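YcgJ protein (Bacillus subtilis, PDB 1XXL) is probably an S-adenosylmethionine-dependent methyltransferase of the Rossmann-like superfamily, with its substrate not established. Local coordinates at residues Asp27-Phe39 with Ala59-Phe73. Sequence-based numbering, arbitrary orientation.
Sequences DIGAGAGHTALAF and ASSFAQEKGVENVRF
A chi1 of -175° swings the F62 ring away from its own backbone N, and with CG of L37 anti to its carbonyl carbon (chi1 -64°), the phenyl ring and the leucine branches meet between helices 34-39 and 53-66. CD1 of L37 comes obliquely against the ring, 3.2 Å from F62 CE2, while its other methyl, CD2, turns to A63, V71 and V68; the last pair is tight, L37 CD2 to V68 CG2 being 3.3 Å. F62 CE2 also lies over one face of the H34 imidazole, toward its rim, with the two ring planes inclined at 54°. Replacing F62 by an alanine would probably leave CD1 of L37 without its aromatic neighbour and the H34 ring freer to turn. Nearer the turn, A59 CB sits over the centre of the F73 ring, whose CE2 reaches A36 CB at 3.8 Å and whose edge faces A30 CB. G33 CA packs against both A59 CB and the F73 ring, and a CB on it would crowd both. A32 O receives a CA-H···O contact from A59 CA at 3.4 Å; no hydrogen bond joins the segments. The type II' turn A30-G33 leads from strand 24-28 into helix 34-39, and it includes G31, whose N is hydrogen-bonded to OD1 of D50. Together with G29, which binds S-adenosylmethionine, this strand-turn-helix is consistent with the glycine-rich cofactor-binding loop of Rossmann-like methyltransferases.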
loop_
_atom_site.group_PDB
_atom_site.type_symbol
_atom_site.label_atom_id
_atom_site.label_comp_id
_atom_site.label_asym_id
_atom_site.label_seq_id
_atom_site.Cartn_x
_atom_site.Cartn_y
_atom_site.Cartn_z
ATOM N N ASP A 27 -9.866 6.681 1.560
ATOM C CA ASP A 27 -9.042 5.488 1.349
ATOM C C ASP A 27 -8.790 5.264 -0.142
ATOM O O ASP A 27 -9.724 5.021 -0.927
ATOM C CB ASP A 27 -9.711 4.243 1.937
ATOM C CG ASP A 27 -8.839 2.980 1.799
ATOM O OD1 ASP A 27 -7.574 3.065 1.909
ATOM O OD2 ASP A 27 -9.428 1.897 1.582
ATOM N N ILE A 28 -7.520 5.362 -0.515
ATOM C CA ILE A 28 -7.081 5.199 -1.879
ATOM C C ILE A 28 -6.662 3.762 -2.147
ATOM O O ILE A 28 -5.787 3.228 -1.465
ATOM C CB ILE A 28 -5.913 6.129 -2.175
ATOM C CG1 ILE A 28 -6.367 7.571 -1.960
ATOM C CG2 ILE A 28 -5.458 5.929 -3.601
ATOM C CD1 ILE A 28 -5.301 8.597 -2.116
ATOM N N GLY A 29 -7.266 3.155 -3.159
ATOM C CA GLY A 29 -7.098 1.719 -3.441
ATOM C C GLY A 29 -7.882 0.892 -2.446
ATOM O O GLY A 29 -7.333 0.018 -1.794
ATOM N N ALA A 30 -9.171 1.159 -2.324
ATOM C CA ALA A 30 -9.960 0.623 -1.226
ATOM C C ALA A 30 -10.200 -0.902 -1.237
ATOM O O ALA A 30 -10.614 -1.465 -0.216
ATOM C CB ALA A 30 -11.280 1.359 -1.153
ATOM N N GLY A 31 -9.984 -1.550 -2.383
ATOM C CA GLY A 31 -10.133 -3.011 -2.510
ATOM C C GLY A 31 -11.521 -3.465 -2.118
ATOM O O GLY A 31 -12.510 -2.873 -2.554
ATOM N N ALA A 32 -11.594 -4.498 -1.284
ATOM C CA ALA A 32 -12.874 -5.051 -0.816
ATOM C C ALA A 32 -13.503 -4.265 0.355
ATOM O O ALA A 32 -14.596 -4.604 0.826
ATOM C CB ALA A 32 -12.703 -6.545 -0.444
ATOM N N GLY A 33 -12.819 -3.220 0.818
ATOM C CA GLY A 33 -13.413 -2.238 1.711
ATOM C C GLY A 33 -12.955 -2.370 3.144
ATOM O O GLY A 33 -13.468 -1.677 4.011
ATOM N N HIS A 34 -11.990 -3.244 3.412
ATOM C CA HIS A 34 -11.614 -3.517 4.804
ATOM C C HIS A 34 -11.078 -2.287 5.543
ATOM O O HIS A 34 -11.444 -2.072 6.695
ATOM C CB HIS A 34 -10.616 -4.678 4.881
ATOM C CG HIS A 34 -11.219 -5.999 4.532
ATOM N ND1 HIS A 34 -11.190 -6.513 3.255
ATOM C CD2 HIS A 34 -11.904 -6.893 5.284
ATOM C CE1 HIS A 34 -11.813 -7.679 3.237
ATOM N NE2 HIS A 34 -12.256 -7.935 4.457
ATOM N N THR A 35 -10.242 -1.480 4.884
ATOM C CA THR A 35 -9.668 -0.309 5.541
ATOM C C THR A 35 -10.768 0.683 5.917
ATOM O O THR A 35 -10.816 1.167 7.048
ATOM C CB THR A 35 -8.562 0.394 4.695
ATOM O OG1 THR A 35 -7.575 -0.561 4.322
ATOM C CG2 THR A 35 -7.863 1.501 5.495
ATOM N N ALA A 36 -11.661 0.962 4.975
ATOM C CA ALA A 36 -12.740 1.929 5.204
ATOM C C ALA A 36 -13.682 1.465 6.301
ATOM O O ALA A 36 -14.075 2.256 7.169
ATOM C CB ALA A 36 -13.527 2.203 3.895
ATOM N N LEU A 37 -14.048 0.189 6.278
ATOM C CA LEU A 37 -14.897 -0.357 7.350
ATOM C C LEU A 37 -14.254 -0.295 8.727
ATOM O O LEU A 37 -14.924 -0.010 9.722
ATOM C CB LEU A 37 -15.280 -1.793 7.054
ATOM C CG LEU A 37 -16.143 -1.995 5.808
ATOM C CD1 LEU A 37 -16.493 -3.472 5.736
ATOM C CD2 LEU A 37 -17.390 -1.183 5.864
ATOM N N ALA A 38 -12.953 -0.542 8.792
ATOM C CA ALA A 38 -12.258 -0.488 10.082
ATOM C C ALA A 38 -12.234 0.925 10.677
ATOM O O ALA A 38 -12.297 1.081 11.889
ATOM C CB ALA A 38 -10.864 -1.062 9.956
ATOM N N PHE A 39 -12.181 1.950 9.830
ATOM C CA PHE A 39 -12.179 3.328 10.314
ATOM C C PHE A 39 -13.552 3.808 10.732
ATOM O O PHE A 39 -13.661 4.723 11.552
ATOM C CB PHE A 39 -11.603 4.293 9.249
ATOM C CG PHE A 39 -10.107 4.467 9.331
ATOM C CD1 PHE A 39 -9.252 3.547 8.730
ATOM C CD2 PHE A 39 -9.553 5.540 10.025
ATOM C CE1 PHE A 39 -7.853 3.694 8.822
ATOM C CE2 PHE A 39 -8.160 5.704 10.101
ATOM C CZ PHE A 39 -7.320 4.776 9.505
ATOM N N ALA A 59 -17.015 -3.893 -2.409
ATOM C CA ALA A 59 -16.915 -3.122 -1.170
ATOM C C ALA A 59 -18.272 -2.614 -0.690
ATOM O O ALA A 59 -18.565 -2.671 0.505
ATOM C CB ALA A 59 -15.911 -1.964 -1.306
ATOM N N SER A 60 -19.097 -2.120 -1.611
ATOM C CA SER A 60 -20.407 -1.571 -1.244
ATOM C C SER A 60 -21.328 -2.652 -0.673
ATOM O O SER A 60 -22.062 -2.397 0.274
ATOM C CB SER A 60 -21.111 -0.907 -2.428
ATOM O OG SER A 60 -20.240 -0.120 -3.199
ATOM N N SER A 61 -21.296 -3.850 -1.244
ATOM C CA SER A 61 -22.155 -4.916 -0.734
ATOM C C SER A 61 -21.636 -5.422 0.611
ATOM O O SER A 61 -22.427 -5.769 1.478
ATOM C CB SER A 61 -22.310 -6.046 -1.749
ATOM O OG SER A 61 -21.094 -6.733 -1.910
ATOM N N PHE A 62 -20.317 -5.403 0.800
ATOM C CA PHE A 62 -19.700 -5.772 2.078
ATOM C C PHE A 62 -20.078 -4.796 3.218
ATOM O O PHE A 62 -20.338 -5.236 4.349
ATOM C CB PHE A 62 -18.177 -5.909 1.887
ATOM C CG PHE A 62 -17.431 -6.393 3.103
ATOM C CD1 PHE A 62 -17.915 -7.442 3.883
ATOM C CD2 PHE A 62 -16.204 -5.829 3.441
ATOM C CE1 PHE A 62 -17.214 -7.881 4.992
ATOM C CE2 PHE A 62 -15.488 -6.279 4.544
ATOM C CZ PHE A 62 -15.999 -7.297 5.323
ATOM N N ALA A 63 -20.135 -3.491 2.915
ATOM C CA ALA A 63 -20.631 -2.470 3.856
ATOM C C ALA A 63 -22.101 -2.705 4.242
ATOM O O ALA A 63 -22.467 -2.640 5.422
ATOM C CB ALA A 63 -20.484 -1.098 3.266
ATOM N N GLN A 64 -22.927 -2.965 3.229
ATOM C CA GLN A 64 -24.344 -3.320 3.413
ATOM C C GLN A 64 -24.507 -4.557 4.307
ATOM O O GLN A 64 -25.250 -4.548 5.264
ATOM C CB GLN A 64 -24.976 -3.591 2.052
ATOM C CG GLN A 64 -26.478 -3.542 2.048
ATOM C CD GLN A 64 -27.008 -3.630 0.647
ATOM O OE1 GLN A 64 -27.660 -2.698 0.146
ATOM N NE2 GLN A 64 -26.696 -4.740 -0.029
ATOM N N GLU A 65 -23.772 -5.609 3.983
ATOM C CA GLU A 65 -23.741 -6.847 4.773
ATOM C C GLU A 65 -23.323 -6.638 6.237
ATOM O O GLU A 65 -23.793 -7.362 7.125
ATOM C CB GLU A 65 -22.811 -7.851 4.078
ATOM C CG GLU A 65 -22.339 -9.015 4.922
ATOM C CD GLU A 65 -21.336 -9.894 4.173
ATOM O OE1 GLU A 65 -20.223 -10.136 4.714
ATOM O OE2 GLU A 65 -21.667 -10.328 3.039
ATOM N N LYS A 66 -22.452 -5.660 6.496
ATOM C CA LYS A 66 -22.069 -5.315 7.872
ATOM C C LYS A 66 -22.933 -4.189 8.460
ATOM O O LYS A 66 -22.772 -3.835 9.632
ATOM C CB LYS A 66 -20.566 -4.973 7.960
ATOM C CG LYS A 66 -19.627 -6.150 7.609
ATOM C CD LYS A 66 -19.801 -7.359 8.599
ATOM C CE LYS A 66 -19.140 -8.658 8.105
ATOM N NZ LYS A 66 -19.706 -9.927 8.760
ATOM N N GLY A 67 -23.841 -3.635 7.656
ATOM C CA GLY A 67 -24.766 -2.594 8.123
ATOM C C GLY A 67 -24.180 -1.207 8.379
ATOM O O GLY A 67 -24.789 -0.378 9.088
ATOM N N VAL A 68 -23.009 -0.925 7.810
ATOM C CA VAL A 68 -22.383 0.389 8.014
ATOM C C VAL A 68 -22.945 1.409 7.009
ATOM O O VAL A 68 -23.001 1.150 5.811
ATOM C CB VAL A 68 -20.829 0.338 7.965
ATOM C CG1 VAL A 68 -20.284 -0.720 8.904
ATOM C CG2 VAL A 68 -20.356 0.061 6.606
ATOM N N GLU A 69 -23.343 2.566 7.520
ATOM C CA GLU A 69 -24.024 3.591 6.743
ATOM C C GLU A 69 -23.155 4.819 6.419
ATOM O O GLU A 69 -23.592 5.710 5.686
ATOM C CB GLU A 69 -25.264 4.060 7.515
ATOM C CG GLU A 69 -26.191 2.907 8.002
ATOM C CD GLU A 69 -27.162 2.386 6.934
ATOM O OE1 GLU A 69 -27.004 2.747 5.733
ATOM O OE2 GLU A 69 -28.094 1.608 7.312
ATOM N N ASN A 70 -21.938 4.872 6.957
ATOM C CA ASN A 70 -21.087 6.049 6.814
ATOM C C ASN A 70 -19.823 5.804 5.949
ATOM O O ASN A 70 -18.842 6.543 6.059
ATOM C CB ASN A 70 -20.726 6.605 8.207
ATOM C CG ASN A 70 -19.764 5.704 8.979
ATOM O OD1 ASN A 70 -19.744 4.478 8.794
ATOM N ND2 ASN A 70 -18.955 6.312 9.845
ATOM N N VAL A 71 -19.865 4.778 5.097
ATOM C CA VAL A 71 -18.780 4.478 4.186
ATOM C C VAL A 71 -19.362 4.432 2.777
ATOM O O VAL A 71 -20.437 3.879 2.581
ATOM C CB VAL A 71 -18.028 3.130 4.533
ATOM C CG1 VAL A 71 -17.552 3.119 5.957
ATOM C CG2 VAL A 71 -18.913 1.913 4.273
ATOM N N ARG A 72 -18.686 5.039 1.809
ATOM C CA ARG A 72 -19.121 4.978 0.410
ATOM C C ARG A 72 -17.910 4.652 -0.469
ATOM O O ARG A 72 -16.778 4.980 -0.115
ATOM C CB ARG A 72 -19.805 6.294 -0.018
ATOM C CG ARG A 72 -21.263 6.452 0.516
ATOM C CD ARG A 72 -22.046 7.633 -0.146
ATOM N NE ARG A 72 -22.182 7.456 -1.617
ATOM C CZ ARG A 72 -23.314 7.229 -2.297
ATOM N NH1 ARG A 72 -24.497 7.195 -1.695
ATOM N NH2 ARG A 72 -23.249 7.052 -3.617
ATOM N N PHE A 73 -18.152 3.975 -1.583
ATOM C CA PHE A 73 -17.092 3.582 -2.509
ATOM C C PHE A 73 -17.390 4.132 -3.888
ATOM O O PHE A 73 -18.536 4.280 -4.288
ATOM C CB PHE A 73 -16.904 2.067 -2.528
ATOM C CG PHE A 73 -16.599 1.499 -1.172
ATOM C CD1 PHE A 73 -17.629 1.038 -0.353
ATOM C CD2 PHE A 73 -15.301 1.506 -0.676
ATOM C CE1 PHE A 73 -17.378 0.571 0.908
ATOM C CE2 PHE A 73 -15.026 1.032 0.604
ATOM C CZ PHE A 73 -16.059 0.571 1.401
#